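Local structure of neurotoxin (Clostridium botulinum, 1ZB7) at residues A[17-22]-A[35-40]; A[43-48]-A[86-91]; A[92-97]-A[389-394]; A[138-143]-A[152-157]. The protein acts in the host cytosol as a zinc endopeptidase that cleaves the synaptobrevins VAMP1, VAMP2 and VAMP3, cutting VAMP2 between two alanines. All blocks are in the same frame, centred on the assembly; numbering follows the deposited sequence.

Interaction 1: A[17-22]-A[35-40]; sequences DDIIMM and KAFRII
D17 takes the guanidinium group of R38 end-on, both terminal nitrogens converging on the single oxygen OD1, with NH1 of R38 3.0 Å and NH2 of R38 3.2 Å from OD1 of D17. That oxygen lies in the guanidinium plane, yet both nitrogens approach it from one face of the carboxylate, the two planes being 41° apart. R38 curls back to this salt bridge through a bend at chi3 (66°). D18 lays its CB over one face of the guanidinium, 3.6 Å from NH2 of R38, while its own carboxylate turns to K6; its carbonyl O accepts from N of R38 at 2.9 Å. I19 pairs with F37 in a non-hydrogen-bonded pair: CG1 meets the ring obliquely, and CG2 rests against CE of the extended K35, whose NZ continues to the carbonyls of Y10 and D12. I20 and A36 exchange both backbone bonds, the shorter running from N of A36 to O of I20 at 2.7 Å. M21 folds its bent chain so that SD lies 3.7 Å from CA of K35. M22 wraps the methyl of A36 on the I20 side of the sheet, its CE 3.5 Å from CB of A36. Strands 19-23 and 34-38 thus form an antiparallel beta hairpin in the middle of the large mixed sheet of the clostridial neurotoxin protease fold.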
loop_
_atom_site.group_PDB
_atom_site.type_symbol
_atom_site.label_atom_id
_atom_site.label_comp_id
_atom_site.label_asym_id
_atom_site.label_seq_id
_atom_site.Cartn_x
_atom_site.Cartn_y
_atom_site.Cartn_z
ATOM N N ASP A 17 35.274 27.545 12.686
ATOM C CA ASP A 17 34.099 28.314 12.370
ATOM C C ASP A 17 33.205 27.437 11.470
ATOM O O ASP A 17 32.202 26.835 11.930
ATOM C CB ASP A 17 34.503 29.616 11.658
ATOM C CG ASP A 17 33.265 30.441 11.161
ATOM O OD1 ASP A 17 32.089 30.115 11.431
ATOM O OD2 ASP A 17 33.464 31.385 10.419
ATOM N N ASP A 18 33.553 27.342 10.180
ATOM C CA ASP A 18 32.708 26.584 9.266
ATOM C C ASP A 18 33.383 25.283 8.819
ATOM O O ASP A 18 32.784 24.473 8.147
ATOM C CB ASP A 18 32.214 27.467 8.113
ATOM C CG ASP A 18 33.360 28.042 7.279
ATOM O OD1 ASP A 18 34.570 27.761 7.509
ATOM O OD2 ASP A 18 33.053 28.745 6.327
ATOM N N ILE A 19 34.605 25.078 9.275
ATOM C CA ILE A 19 35.293 23.798 9.128
ATOM C C ILE A 19 35.799 23.412 10.513
ATOM O O ILE A 19 36.653 24.109 11.088
ATOM C CB ILE A 19 36.441 23.820 8.076
ATOM C CG1 ILE A 19 35.894 24.270 6.729
ATOM C CG2 ILE A 19 37.022 22.428 7.958
ATOM C CD1 ILE A 19 36.898 24.515 5.616
ATOM N N ILE A 20 35.199 22.372 11.073
ATOM C CA ILE A 20 35.401 22.012 12.452
ATOM C C ILE A 20 35.501 20.497 12.651
ATOM O O ILE A 20 35.189 19.674 11.725
ATOM C CB ILE A 20 34.183 22.577 13.390
ATOM C CG1 ILE A 20 32.875 21.821 13.066
ATOM C CG2 ILE A 20 33.931 24.062 13.242
ATOM C CD1 ILE A 20 31.700 22.057 14.166
ATOM N N MET A 21 35.941 20.144 13.865
ATOM C CA MET A 21 35.847 18.826 14.478
ATOM C C MET A 21 34.640 18.781 15.381
ATOM O O MET A 21 34.445 19.636 16.217
ATOM C CB MET A 21 37.116 18.491 15.251
ATOM C CG MET A 21 38.390 18.408 14.367
ATOM S SD MET A 21 38.268 17.337 12.891
ATOM C CE MET A 21 38.435 15.698 13.594
ATOM N N MET A 22 33.796 17.792 15.177
ATOM C CA MET A 22 32.563 17.707 15.887
ATOM C C MET A 22 32.234 16.281 16.300
ATOM O O MET A 22 32.600 15.342 15.656
ATOM C CB MET A 22 31.376 18.317 15.080
ATOM C CG MET A 22 31.028 17.580 13.841
ATOM S SD MET A 22 29.321 17.542 13.366
ATOM C CE MET A 22 29.005 19.282 12.921
ATOM N N LYS A 35 35.498 15.633 10.934
ATOM C CA LYS A 35 35.723 16.880 10.209
ATOM C C LYS A 35 34.427 17.217 9.493
ATOM O O LYS A 35 33.883 16.397 8.820
ATOM C CB LYS A 35 36.957 16.800 9.313
ATOM C CG LYS A 35 37.177 18.051 8.458
ATOM C CD LYS A 35 38.533 18.098 7.774
ATOM C CE LYS A 35 38.808 19.440 7.214
ATOM N NZ LYS A 35 40.056 19.522 6.500
ATOM N N ALA A 36 33.847 18.392 9.795
ATOM C CA ALA A 36 32.550 18.815 9.268
ATOM C C ALA A 36 32.593 20.218 8.618
ATOM O O ALA A 36 33.450 21.003 8.915
ATOM C CB ALA A 36 31.385 18.680 10.438
ATOM N N PHE A 37 31.700 20.442 7.663
ATOM C CA PHE A 37 31.698 21.617 6.739
ATOM C C PHE A 37 30.297 22.260 6.764
ATOM O O PHE A 37 29.262 21.602 6.513
ATOM C CB PHE A 37 32.062 21.243 5.324
ATOM C CG PHE A 37 33.348 20.508 5.210
ATOM C CD1 PHE A 37 34.518 21.172 4.820
ATOM C CD2 PHE A 37 33.426 19.190 5.574
ATOM C CE1 PHE A 37 35.732 20.519 4.736
ATOM C CE2 PHE A 37 34.657 18.492 5.492
ATOM C CZ PHE A 37 35.819 19.197 5.065
ATOM N N ARG A 38 30.276 23.531 7.134
ATOM C CA ARG A 38 29.041 24.251 7.189
ATOM C C ARG A 38 28.840 24.935 5.855
ATOM O O ARG A 38 29.368 26.055 5.595
ATOM C CB ARG A 38 28.998 25.251 8.346
ATOM C CG ARG A 38 27.573 25.804 8.670
ATOM C CD ARG A 38 27.469 26.940 9.731
ATOM N NE ARG A 38 28.118 28.152 9.254
ATOM C CZ ARG A 38 29.174 28.758 9.814
ATOM N NH1 ARG A 38 29.727 28.282 10.913
ATOM N NH2 ARG A 38 29.723 29.836 9.237
ATOM N N ILE A 39 28.033 24.279 5.052
ATOM C CA ILE A 39 27.721 24.771 3.736
ATOM C C ILE A 39 26.609 25.852 3.646
ATOM O O ILE A 39 26.558 26.668 2.700
ATOM C CB ILE A 39 27.372 23.564 2.806
ATOM C CG1 ILE A 39 26.184 22.765 3.395
ATOM C CG2 ILE A 39 28.579 22.706 2.629
ATOM C CD1 ILE A 39 25.350 22.179 2.331
ATOM N N ILE A 40 25.718 25.812 4.629
ATOM C CA ILE A 40 24.588 26.711 4.789
ATOM C C ILE A 40 24.533 26.909 6.275
ATOM O O ILE A 40 24.913 26.026 7.027
ATOM C CB ILE A 40 23.223 26.082 4.276
ATOM C CG1 ILE A 40 23.240 25.858 2.771
ATOM C CG2 ILE A 40 22.011 27.068 4.542
ATOM C CD1 ILE A 40 22.280 24.715 2.165
#

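Interaction 2: A[43-48]-A[86-91]; sequences IWIVPE and DKFLKT
F88 overlaps P47 and I45 through its CD2 and CE2 atoms, CD2 of F88 lying 3.6 Å from CB of P47 and CE2 of F88 3.8 Å from CG2 of I45. The isoleucine methyl comes in at the ring edge, near its plane; the proline meets the same ring obliquely. With CG of F88 anti to the backbone N (chi1 -180°), the ring reaches out from the helix to I45 and P47. L89, the next residue of the helix, brings its CD1 branch across I45, 4.0 Å from the isoleucine CB, so that I45 packs against two successive helix residues. P47 also spans both, since its CG comes 4.3 Å from CB of L89 and its CB lies by F88. The proline is the centre of an inverse gamma turn, which bends the chain just after V46 and places the pyrrolidine ring beside the helix. The side-chain contacts across the interface are all apolar. Polar groups of the helix are engaged elsewhere: K90 NZ bonds to OD2 of D86 at 2.7 Å, one turn back, and OG1 of T91 reaches the carbonyl O of K87 at 2.6 Å, from the face opposite that used by the backbone N of T91. Helix 82-99 packs on the sheet face that carries I45; its segment 86-91 runs roughly antiparallel to strand 43-46, the two short axes 9.2 Å apart at closest approach. Strands 34-38 and 158-161 flank that strand, and F88 also touches Y78 and P197 in neighbouring loops.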
loop_
_atom_site.group_PDB
_atom_site.type_symbol
_atom_site.label_atom_id
_atom_site.label_comp_id
_atom_site.label_asym_id
_atom_site.label_seq_id
_atom_site.Cartn_x
_atom_site.Cartn_y
_atom_site.Cartn_z
ATOM N N ILE A 43 23.475 23.973 8.827
ATOM C CA ILE A 43 23.515 22.737 8.016
ATOM C C ILE A 43 24.978 22.322 7.690
ATOM O O ILE A 43 25.722 23.046 7.004
ATOM C CB ILE A 43 22.723 22.927 6.699
ATOM C CG1 ILE A 43 21.304 23.426 6.975
ATOM C CG2 ILE A 43 22.732 21.653 5.931
ATOM C CD1 ILE A 43 20.429 23.579 5.677
ATOM N N TRP A 44 25.343 21.157 8.182
ATOM C CA TRP A 44 26.672 20.642 8.172
ATOM C C TRP A 44 26.721 19.349 7.317
ATOM O O TRP A 44 25.807 18.543 7.376
ATOM C CB TRP A 44 27.108 20.313 9.606
ATOM C CG TRP A 44 27.239 21.556 10.429
ATOM C CD1 TRP A 44 26.191 22.272 11.138
ATOM C CD2 TRP A 44 28.426 22.283 10.699
ATOM N NE1 TRP A 44 26.719 23.297 11.768
ATOM C CE2 TRP A 44 28.062 23.365 11.553
ATOM C CE3 TRP A 44 29.755 22.129 10.324
ATOM C CZ2 TRP A 44 28.973 24.307 11.996
ATOM C CZ3 TRP A 44 30.672 23.085 10.725
ATOM C CH2 TRP A 44 30.292 24.149 11.582
ATOM N N ILE A 45 27.778 19.222 6.500
ATOM C CA ILE A 45 28.162 17.971 5.840
ATOM C C ILE A 45 29.364 17.322 6.561
ATOM O O ILE A 45 30.370 17.909 6.781
ATOM C CB ILE A 45 28.528 18.174 4.387
ATOM C CG1 ILE A 45 27.489 19.016 3.656
ATOM C CG2 ILE A 45 28.749 16.842 3.696
ATOM C CD1 ILE A 45 26.064 18.506 3.731
ATOM N N VAL A 46 29.187 16.084 6.910
ATOM C CA VAL A 46 30.187 15.226 7.496
ATOM C C VAL A 46 30.424 14.056 6.510
ATOM O O VAL A 46 29.651 13.112 6.464
ATOM C CB VAL A 46 29.807 14.695 8.866
ATOM C CG1 VAL A 46 30.967 13.982 9.509
ATOM C CG2 VAL A 46 29.373 15.837 9.818
ATOM N N PRO A 47 31.441 14.164 5.690
ATOM C CA PRO A 47 31.721 13.132 4.644
ATOM C C PRO A 47 32.399 11.887 5.188
ATOM O O PRO A 47 33.521 11.629 4.887
ATOM C CB PRO A 47 32.615 13.872 3.631
ATOM C CG PRO A 47 32.739 15.191 4.092
ATOM C CD PRO A 47 32.383 15.268 5.546
ATOM N N GLU A 48 31.679 11.159 6.020
ATOM C CA GLU A 48 32.192 10.011 6.637
ATOM C C GLU A 48 31.031 9.036 6.678
ATOM O O GLU A 48 29.879 9.410 6.675
ATOM C CB GLU A 48 32.557 10.230 8.114
ATOM C CG GLU A 48 33.463 11.366 8.467
ATOM C CD GLU A 48 34.920 10.961 8.500
ATOM O OE1 GLU A 48 35.138 9.762 8.796
ATOM O OE2 GLU A 48 35.806 11.876 8.303
ATOM N N ASP A 86 36.075 14.247 -0.505
ATOM C CA ASP A 86 36.013 15.441 -1.289
ATOM C C ASP A 86 34.954 15.380 -2.373
ATOM O O ASP A 86 34.189 16.311 -2.548
ATOM C CB ASP A 86 37.431 15.773 -1.885
ATOM C CG ASP A 86 37.483 17.133 -2.585
ATOM O OD1 ASP A 86 37.209 18.183 -1.969
ATOM O OD2 ASP A 86 37.757 17.154 -3.760
ATOM N N LYS A 87 34.873 14.260 -3.047
ATOM C CA LYS A 87 33.812 14.026 -4.054
ATOM C C LYS A 87 32.377 14.005 -3.486
ATOM O O LYS A 87 31.410 14.602 -4.108
ATOM C CB LYS A 87 34.098 12.742 -4.850
ATOM C CG LYS A 87 33.119 12.524 -6.000
ATOM C CD LYS A 87 33.485 11.392 -7.002
ATOM C CE LYS A 87 32.354 11.304 -8.085
ATOM N NZ LYS A 87 32.653 10.595 -9.311
ATOM N N PHE A 88 32.224 13.313 -2.340
ATOM C CA PHE A 88 30.958 13.334 -1.574
ATOM C C PHE A 88 30.511 14.776 -1.167
ATOM O O PHE A 88 29.382 15.171 -1.415
ATOM C CB PHE A 88 31.120 12.499 -0.334
ATOM C CG PHE A 88 29.885 12.428 0.538
ATOM C CD1 PHE A 88 28.958 11.378 0.401
ATOM C CD2 PHE A 88 29.689 13.323 1.545
ATOM C CE1 PHE A 88 27.908 11.297 1.307
ATOM C CE2 PHE A 88 28.612 13.242 2.391
ATOM C CZ PHE A 88 27.701 12.246 2.220
ATOM N N LEU A 89 31.433 15.530 -0.563
ATOM C CA LEU A 89 31.259 16.920 -0.203
ATOM C C LEU A 89 30.825 17.871 -1.363
ATOM O O LEU A 89 29.820 18.619 -1.241
ATOM C CB LEU A 89 32.528 17.396 0.411
ATOM C CG LEU A 89 32.707 18.827 0.961
ATOM C CD1 LEU A 89 31.581 19.193 1.937
ATOM C CD2 LEU A 89 34.078 18.873 1.643
ATOM N N LYS A 90 31.553 17.793 -2.460
ATOM C CA LYS A 90 31.258 18.500 -3.672
ATOM C C LYS A 90 29.933 18.099 -4.290
ATOM O O LYS A 90 29.171 18.955 -4.780
ATOM C CB LYS A 90 32.472 18.417 -4.650
ATOM C CG LYS A 90 33.563 19.465 -4.247
ATOM C CD LYS A 90 34.908 19.121 -4.691
ATOM C CE LYS A 90 35.955 20.226 -4.279
ATOM N NZ LYS A 90 37.382 19.721 -4.527
ATOM N N THR A 91 29.641 16.813 -4.258
ATOM C CA THR A 91 28.356 16.330 -4.771
ATOM C C THR A 91 27.200 16.859 -3.880
ATOM O O THR A 91 26.210 17.303 -4.384
ATOM C CB THR A 91 28.297 14.777 -4.820
ATOM O OG1 THR A 91 29.361 14.278 -5.628
ATOM C CG2 THR A 91 26.999 14.291 -5.345
#

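Interaction 3: A[92-97]-A[389-394]; sequences MIKLFN and TIYTQN
NZ of K94 donates to three oxygens of one loop: the carbonyl O of Y391 at 2.8 Å, the carbonyl of L385 and the side-chain oxygen of N388. The bond to Y391 arrives tilted 30° from the carbonyl plane. Such a cluster of acceptors probably stabilises the ammonium charge of this buried lysine. The side chain is nearly fully extended, CG standing anti to the backbone N (chi1 175°), and it passes the tyrosine in the opposite direction, with CE of K94 4.0 Å from CD2 of Y391. L95 crosses the same tyrosine at about a right angle: its CD2 branch sits 3.4 Å from OH of Y391 and 3.9 Å from CE2 of Y391, meeting the ring obliquely. The phenol hydroxyl itself is hydrogen-bonded to D223. Further along the helix, N97 and Q393 lie side by side and point the same way, their amide planes 22° apart; the touching is done by CB of N97 against CD of Q393, at 3.5 Å. R98, the next residue of the helix, bonds to the carbonyl of Q393. Y391 also packs on A225 and edge-to-face on F397, while L95 touches L228 of helix 224-239. That helix carries the HExxH zinc-binding sequence of this metalloprotease, so the arrangement is a loop strapped along helix 82-99 by a lysine gathering loop oxygens, beside the helix bearing the metal-site motif.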
loop_
_atom_site.group_PDB
_atom_site.type_symbol
_atom_site.label_atom_id
_atom_site.label_comp_id
_atom_site.label_asym_id
_atom_site.label_seq_id
_atom_site.Cartn_x
_atom_site.Cartn_y
_atom_site.Cartn_z
ATOM N N MET A 92 27.341 16.799 -2.571
ATOM C CA MET A 92 26.321 17.337 -1.650
ATOM C C MET A 92 26.060 18.829 -1.919
ATOM O O MET A 92 24.909 19.283 -1.935
ATOM C CB MET A 92 26.685 17.114 -0.169
ATOM C CG MET A 92 26.623 15.698 0.363
ATOM S SD MET A 92 25.171 14.716 -0.228
ATOM C CE MET A 92 23.852 15.705 0.496
ATOM N N ILE A 93 27.139 19.593 -2.130
ATOM C CA ILE A 93 27.006 21.002 -2.403
ATOM C C ILE A 93 26.296 21.234 -3.718
ATOM O O ILE A 93 25.481 22.177 -3.843
ATOM C CB ILE A 93 28.374 21.652 -2.430
ATOM C CG1 ILE A 93 28.933 21.684 -1.013
ATOM C CG2 ILE A 93 28.321 23.078 -3.081
ATOM C CD1 ILE A 93 30.462 21.859 -1.004
ATOM N N LYS A 94 26.611 20.394 -4.720
ATOM C CA LYS A 94 26.016 20.557 -6.014
ATOM C C LYS A 94 24.523 20.277 -5.890
ATOM O O LYS A 94 23.710 20.963 -6.466
ATOM C CB LYS A 94 26.650 19.646 -7.042
ATOM C CG LYS A 94 26.010 19.669 -8.433
ATOM C CD LYS A 94 26.988 19.317 -9.481
ATOM C CE LYS A 94 26.341 19.282 -10.930
ATOM N NZ LYS A 94 27.333 18.697 -11.888
ATOM N N LEU A 95 24.168 19.282 -5.109
ATOM C CA LEU A 95 22.783 18.937 -4.910
ATOM C C LEU A 95 22.040 20.027 -4.197
ATOM O O LEU A 95 20.954 20.380 -4.611
ATOM C CB LEU A 95 22.653 17.579 -4.193
ATOM C CG LEU A 95 23.210 16.332 -4.935
ATOM C CD1 LEU A 95 22.930 15.133 -4.041
ATOM C CD2 LEU A 95 22.605 16.156 -6.249
ATOM N N PHE A 96 22.638 20.630 -3.174
ATOM C CA PHE A 96 21.984 21.769 -2.552
ATOM C C PHE A 96 21.883 22.917 -3.541
ATOM O O PHE A 96 20.899 23.649 -3.528
ATOM C CB PHE A 96 22.652 22.226 -1.253
ATOM C CG PHE A 96 22.275 21.414 -0.064
ATOM C CD1 PHE A 96 23.042 20.318 0.317
ATOM C CD2 PHE A 96 21.161 21.737 0.674
ATOM C CE1 PHE A 96 22.676 19.497 1.421
ATOM C CE2 PHE A 96 20.753 20.949 1.823
ATOM C CZ PHE A 96 21.523 19.833 2.208
ATOM N N ASN A 97 22.886 23.114 -4.373
ATOM C CA ASN A 97 22.799 24.184 -5.395
ATOM C C ASN A 97 21.657 23.958 -6.364
ATOM O O ASN A 97 20.956 24.881 -6.705
ATOM C CB ASN A 97 24.113 24.418 -6.131
ATOM C CG ASN A 97 25.085 25.283 -5.341
ATOM O OD1 ASN A 97 24.702 26.270 -4.719
ATOM N ND2 ASN A 97 26.313 24.872 -5.303
ATOM N N THR A 389 28.351 17.307 -18.450
ATOM C CA THR A 389 27.744 16.717 -19.664
ATOM C C THR A 389 26.659 15.692 -19.361
ATOM O O THR A 389 25.923 15.266 -20.282
ATOM C CB THR A 389 28.797 16.079 -20.577
ATOM O OG1 THR A 389 29.385 14.980 -19.920
ATOM C CG2 THR A 389 29.901 17.094 -20.923
ATOM N N ILE A 390 26.510 15.346 -18.065
ATOM C CA ILE A 390 25.647 14.239 -17.623
ATOM C C ILE A 390 24.652 14.713 -16.539
ATOM O O ILE A 390 23.551 14.246 -16.484
ATOM C CB ILE A 390 26.505 13.041 -17.002
ATOM C CG1 ILE A 390 27.462 12.407 -18.020
ATOM C CG2 ILE A 390 25.592 11.958 -16.349
ATOM C CD1 ILE A 390 26.807 11.410 -18.919
ATOM N N TYR A 391 25.089 15.558 -15.613
ATOM C CA TYR A 391 24.222 16.042 -14.539
ATOM C C TYR A 391 24.520 17.468 -14.266
ATOM O O TYR A 391 25.645 17.792 -13.921
ATOM C CB TYR A 391 24.378 15.166 -13.286
ATOM C CG TYR A 391 23.415 15.436 -12.201
ATOM C CD1 TYR A 391 22.137 14.925 -12.221
ATOM C CD2 TYR A 391 23.765 16.271 -11.140
ATOM C CE1 TYR A 391 21.237 15.209 -11.212
ATOM C CE2 TYR A 391 22.886 16.573 -10.165
ATOM C CZ TYR A 391 21.608 16.034 -10.182
ATOM O OH TYR A 391 20.734 16.334 -9.134
ATOM N N THR A 392 23.504 18.328 -14.408
ATOM C CA THR A 392 23.664 19.785 -14.154
ATOM C C THR A 392 22.747 20.273 -13.012
ATOM O O THR A 392 21.709 19.663 -12.696
ATOM C CB THR A 392 23.392 20.646 -15.414
ATOM O OG1 THR A 392 21.993 20.622 -15.702
ATOM C CG2 THR A 392 24.205 20.171 -16.644
ATOM N N GLN A 393 23.167 21.378 -12.397
ATOM C CA GLN A 393 22.397 22.076 -11.416
ATOM C C GLN A 393 20.988 22.406 -11.865
ATOM O O GLN A 393 19.999 22.159 -11.129
ATOM C CB GLN A 393 23.115 23.373 -11.050
ATOM C CG GLN A 393 24.191 23.137 -10.035
ATOM C CD GLN A 393 24.870 24.443 -9.543
ATOM O OE1 GLN A 393 24.221 25.572 -9.461
ATOM N NE2 GLN A 393 26.174 24.270 -9.160
ATOM N N ASN A 394 20.899 22.977 -13.067
ATOM C CA ASN A 394 19.640 23.509 -13.520
ATOM C C ASN A 394 18.684 22.493 -14.093
ATOM O O ASN A 394 17.474 22.688 -13.963
ATOM C CB ASN A 394 19.887 24.656 -14.523
ATOM C CG ASN A 394 20.363 25.923 -13.811
ATOM O OD1 ASN A 394 20.322 26.028 -12.552
ATOM N ND2 ASN A 394 20.860 26.849 -14.584
#

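Interaction 4: A[138-143]-A[152-157]; sequences INKKII and KGLMTN
K140 and K152 exchange a pair of nearly straight backbone bonds, N of K140 to O of K152 and N of K152 to O of K140, each 2.9 Å long. Two residues along, N of I138 gives a bond of 3.0 Å to O of L154, straight at 172°, whereas the return from N of L154 to O of I138 is weak, bent to 128°. Between these hydrogen-bonded pairs, N139 and G153 face each other as a non-hydrogen-bonded pair, and CA of G153 comes 3.5 Å from O of I138. The two strands form a beta hairpin at one margin of the large mixed sheet: strand 150-155 is outermost within the chain, and 137-142 pairs on its inner side with 19-23. Packing falls mainly on the sheet face bearing I138, K140, K152 and L154. The CB atoms of K140 and L154 meet at 4.0 Å, and the rest of the lysine extends away to the carbonyl of N16. I138 lies alongside L154, CG1 set between the backbone N and carbonyl carbon (chi1 61°) and 4.2 Å from CB of L154. The I138 side chain crosses that of T156 at about a right angle, CD1 touching the methyl CG2. Towards the hairpin's turn, I142 CG1 lies beside CG of K152, while inward, L154 and T156 both reach W44.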
loop_
_atom_site.group_PDB
_atom_site.type_symbol
_atom_site.label_atom_id
_atom_site.label_comp_id
_atom_site.label_asym_id
_atom_site.label_seq_id
_atom_site.Cartn_x
_atom_site.Cartn_y
_atom_site.Cartn_z
ATOM N N ILE A 138 25.436 19.574 20.211
ATOM C CA ILE A 138 26.557 18.629 20.086
ATOM C C ILE A 138 27.839 19.276 20.577
ATOM O O ILE A 138 27.889 20.464 20.879
ATOM C CB ILE A 138 26.739 18.163 18.598
ATOM C CG1 ILE A 138 27.053 19.318 17.620
ATOM C CG2 ILE A 138 25.453 17.506 18.151
ATOM C CD1 ILE A 138 27.541 18.807 16.218
ATOM N N ASN A 139 28.883 18.472 20.679
ATOM C CA ASN A 139 30.216 18.947 21.053
ATOM C C ASN A 139 30.992 19.347 19.797
ATOM O O ASN A 139 31.057 18.613 18.807
ATOM C CB ASN A 139 31.039 17.863 21.677
ATOM C CG ASN A 139 30.542 17.404 23.047
ATOM O OD1 ASN A 139 30.194 18.183 23.901
ATOM N ND2 ASN A 139 30.598 16.073 23.258
ATOM N N LYS A 140 31.615 20.493 19.895
ATOM C CA LYS A 140 32.568 21.016 18.943
ATOM C C LYS A 140 33.923 21.179 19.653
ATOM O O LYS A 140 34.025 21.618 20.811
ATOM C CB LYS A 140 32.033 22.380 18.465
ATOM C CG LYS A 140 33.074 23.428 17.978
ATOM C CD LYS A 140 32.325 24.767 17.584
ATOM C CE LYS A 140 33.196 25.625 16.674
ATOM N NZ LYS A 140 32.782 27.091 16.762
ATOM N N LYS A 141 34.991 20.895 18.943
ATOM C CA LYS A 141 36.313 20.996 19.509
ATOM C C LYS A 141 37.024 22.134 18.824
ATOM O O LYS A 141 37.259 22.051 17.611
ATOM C CB LYS A 141 37.047 19.698 19.269
ATOM C CG LYS A 141 38.105 19.406 20.215
ATOM C CD LYS A 141 38.906 18.201 19.765
ATOM C CE LYS A 141 38.520 16.912 20.474
ATOM N NZ LYS A 141 39.644 15.957 20.253
ATOM N N ILE A 142 37.411 23.143 19.596
ATOM C CA ILE A 142 38.173 24.305 19.131
ATOM C C ILE A 142 39.638 23.889 19.086
ATOM O O ILE A 142 40.200 23.627 20.109
ATOM C CB ILE A 142 38.044 25.547 20.101
ATOM C CG1 ILE A 142 36.586 25.940 20.381
ATOM C CG2 ILE A 142 38.779 26.734 19.567
ATOM C CD1 ILE A 142 35.807 26.427 19.136
ATOM N N ILE A 143 40.227 23.810 17.903
ATOM C CA ILE A 143 41.586 23.355 17.742
ATOM C C ILE A 143 42.522 24.542 17.716
ATOM O O ILE A 143 42.538 25.299 16.750
ATOM C CB ILE A 143 41.821 22.554 16.409
ATOM C CG1 ILE A 143 40.855 21.353 16.259
ATOM C CG2 ILE A 143 43.356 22.101 16.305
ATOM C CD1 ILE A 143 41.230 20.075 17.018
ATOM N N LYS A 152 33.240 22.817 23.330
ATOM C CA LYS A 152 32.191 23.856 23.402
ATOM C C LYS A 152 30.890 23.277 22.802
ATOM O O LYS A 152 30.916 22.412 21.922
ATOM C CB LYS A 152 32.705 25.109 22.655
ATOM C CG LYS A 152 33.707 25.954 23.536
ATOM C CD LYS A 152 33.166 27.398 23.853
ATOM C CE LYS A 152 33.589 27.976 25.198
ATOM N NZ LYS A 152 34.830 28.857 25.110
ATOM N N GLY A 153 29.767 23.684 23.317
ATOM C CA GLY A 153 28.474 23.296 22.796
ATOM C C GLY A 153 28.201 23.943 21.436
ATOM O O GLY A 153 28.778 24.953 21.139
ATOM N N LEU A 154 27.415 23.297 20.568
ATOM C CA LEU A 154 27.153 23.819 19.251
ATOM C C LEU A 154 25.802 23.408 18.842
ATOM O O LEU A 154 25.518 22.218 18.772
ATOM C CB LEU A 154 28.172 23.316 18.161
ATOM C CG LEU A 154 27.860 23.757 16.698
ATOM C CD1 LEU A 154 28.047 25.265 16.508
ATOM C CD2 LEU A 154 28.695 23.043 15.666
ATOM N N MET A 155 25.006 24.404 18.465
ATOM C CA MET A 155 23.655 24.190 18.042
ATOM C C MET A 155 23.593 24.102 16.501
ATOM O O MET A 155 24.197 24.916 15.807
ATOM C CB MET A 155 22.811 25.307 18.576
ATOM C CG MET A 155 22.717 25.356 20.144
ATOM S SD MET A 155 21.951 26.893 20.794
ATOM C CE MET A 155 20.691 27.124 19.427
ATOM N N THR A 156 22.881 23.099 15.975
ATOM C CA THR A 156 22.762 22.891 14.583
ATOM C C THR A 156 21.310 22.535 14.271
ATOM O O THR A 156 20.617 22.043 15.143
ATOM C CB THR A 156 23.694 21.650 14.114
ATOM O OG1 THR A 156 23.209 20.408 14.635
ATOM C CG2 THR A 156 25.094 21.770 14.605
ATOM N N ASN A 157 20.880 22.664 13.014
ATOM C CA ASN A 157 19.553 22.157 12.586
ATOM C C ASN A 157 19.615 20.773 11.879
ATOM O O ASN A 157 18.763 19.921 12.087
ATOM C CB ASN A 157 18.856 23.194 11.689
ATOM C CG ASN A 157 18.420 24.433 12.439
ATOM O OD1 ASN A 157 18.767 24.657 13.617
ATOM N ND2 ASN A 157 17.612 25.218 11.787
#

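Interactions 1, 2 and 4 all draw on the same mixed sheet. Interaction 1 is a hairpin within it, mostly buried, with the D17-R38 salt bridge toward the surface; interaction 4 is a second hairpin at its margin, more exposed, tied to the first by the bond from K141 N to M21 O. W44, on the strand used by interaction 2, packs against both hairpins, on I20 and L154. Interactions 2 and 3 share helix 82-99: segment 86-91 meets strand 43-46 through apolar side chains, while 92-97 also receives a loop through a lysine; M92 and F96 carry the sheet packing onward by touching I45. Backbone bonds thus dominate the hairpins, side chains the helix contacts.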